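Clavulanic acid biosynthesis oligopeptide binding protein 2 (Streptomyces clavuligerus, PDB 2WOL) probably binds peptides as a solute-binding protein of the clavulanic acid biosynthetic pathway. Local coordinates at residues V319-A324 against A383-P388. Residues are numbered along the deposited sequence; the frame is centred on the assembly and turned at random.
Sequences VHVRRA and AAAGLP
A384 and A385 meet H320 and V321 where the Schellman motif closing helix 375-384 rests on the first turn of helix 319-327, at the surface of this family 5 solute-binding protein. The two segments meet through van der Waals packing and one CH-pi contact. A384 CB stands over one face of the H320 imidazole, 3.8 Å from its centroid and 19° off the ring normal, which meets the geometry of a CH-pi contact; its nearest ring atom is CG of H320 at 3.6 Å, so the methyl sits displaced toward the rim. V319 CG1 lies 3.7 Å above the plane on the opposite face of the H320 ring, so the imidazole is sandwiched between a methyl of its own helix and one from the neighbouring helix.

One residue further along both segments, CG2 of V321 takes over: it reaches A385 CB at 3.6 Å and L387 CD1 at 4.0 Å, touching the chain before and after the turn. In V321, chi1 of 163° puts CG1 anti to the backbone N and CG2 beside it, which points CG2 at A385 and L387. The backbones come nearest at H320 and A385, whose CA atoms are 5.3 Å apart, a close approach consistent with the small side chain of A385, whose CB points toward the other helix.

Beyond this shell, E381 of helix 375-384 also touches H320. N318 accepts the H320 backbone N-H through OD1, and the side chain of A385 also touches N318. G386 is the first residue to leave helical geometry; its positive phi (76°) and the bond from its N to A383 O, 3.0 Å, belong to the Schellman motif.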
# COMPACT_ATOMS: atom_id res chain seq x y z
N VAL A 319 -24.29 -6.80 17.49
CA VAL A 319 -23.89 -5.44 17.12
C VAL A 319 -23.67 -4.54 18.34
O VAL A 319 -22.85 -3.63 18.31
CB VAL A 319 -24.88 -4.77 16.11
CG1 VAL A 319 -26.23 -4.49 16.76
CG2 VAL A 319 -24.27 -3.50 15.51
N HIS A 320 -24.41 -4.80 19.42
CA HIS A 320 -24.33 -3.96 20.61
C HIS A 320 -23.08 -4.20 21.43
O HIS A 320 -22.55 -3.27 22.04
CB HIS A 320 -25.61 -4.08 21.43
CG HIS A 320 -26.80 -3.55 20.70
ND1 HIS A 320 -27.78 -4.37 20.18
CD2 HIS A 320 -27.14 -2.29 20.36
CE1 HIS A 320 -28.68 -3.62 19.56
NE2 HIS A 320 -28.31 -2.36 19.65
N VAL A 321 -22.59 -5.44 21.41
CA VAL A 321 -21.26 -5.73 21.94
C VAL A 321 -20.22 -4.91 21.18
O VAL A 321 -19.35 -4.28 21.78
CB VAL A 321 -20.94 -7.24 21.85
CG1 VAL A 321 -19.44 -7.50 22.00
CG2 VAL A 321 -21.73 -8.01 22.90
N ARG A 322 -20.35 -4.88 19.85
CA ARG A 322 -19.37 -4.20 19.02
C ARG A 322 -19.42 -2.69 19.23
O ARG A 322 -18.38 -2.04 19.30
CB ARG A 322 -19.56 -4.56 17.54
CG ARG A 322 -19.48 -6.07 17.29
CD ARG A 322 -19.31 -6.40 15.81
NE ARG A 322 -20.42 -5.96 14.98
CZ ARG A 322 -21.49 -6.69 14.66
NH1 ARG A 322 -21.62 -7.93 15.14
NH2 ARG A 322 -22.43 -6.19 13.88
N ARG A 323 -20.62 -2.14 19.35
CA ARG A 323 -20.79 -0.71 19.62
C ARG A 323 -20.29 -0.33 21.01
O ARG A 323 -19.72 0.75 21.19
CB ARG A 323 -22.24 -0.27 19.41
CG ARG A 323 -22.64 -0.33 17.94
CD ARG A 323 -24.09 0.07 17.71
NE ARG A 323 -24.38 0.03 16.28
CZ ARG A 323 -25.60 -0.04 15.75
NH1 ARG A 323 -26.68 -0.07 16.53
NH2 ARG A 323 -25.75 -0.08 14.44
N ALA A 324 -20.50 -1.21 21.99
CA ALA A 324 -19.97 -0.99 23.33
C ALA A 324 -18.46 -0.79 23.28
O ALA A 324 -17.93 0.13 23.89
CB ALA A 324 -20.32 -2.15 24.24
N ALA A 383 -25.92 -3.48 27.97
CA ALA A 383 -27.27 -3.87 28.39
C ALA A 383 -28.11 -4.35 27.21
O ALA A 383 -28.83 -5.35 27.32
CB ALA A 383 -27.95 -2.71 29.11
N ALA A 384 -28.02 -3.67 26.07
CA ALA A 384 -28.74 -4.07 24.86
C ALA A 384 -28.32 -5.46 24.37
O ALA A 384 -29.12 -6.18 23.77
CB ALA A 384 -28.59 -3.03 23.76
N ALA A 385 -27.07 -5.82 24.64
CA ALA A 385 -26.52 -7.12 24.24
C ALA A 385 -26.90 -8.24 25.20
O ALA A 385 -26.60 -9.41 24.94
CB ALA A 385 -25.00 -7.03 24.12
N GLY A 386 -27.55 -7.89 26.30
CA GLY A 386 -27.84 -8.87 27.35
C GLY A 386 -26.61 -9.20 28.18
O GLY A 386 -26.56 -10.24 28.84
N LEU A 387 -25.62 -8.31 28.13
CA LEU A 387 -24.38 -8.49 28.89
C LEU A 387 -24.04 -7.21 29.66
O LEU A 387 -22.95 -6.65 29.47
CB LEU A 387 -23.23 -8.90 27.96
CG LEU A 387 -23.35 -10.23 27.22
CD1 LEU A 387 -22.33 -10.33 26.11
CD2 LEU A 387 -23.22 -11.43 28.17
N PRO A 388 -24.95 -6.76 30.54
CA PRO A 388 -24.79 -5.44 31.17
C PRO A 388 -23.52 -5.27 32.00
O PRO A 388 -23.02 -4.15 32.13
CB PRO A 388 -26.04 -5.31 32.06
CG PRO A 388 -26.52 -6.70 32.26
CD PRO A 388 -26.18 -7.43 31.01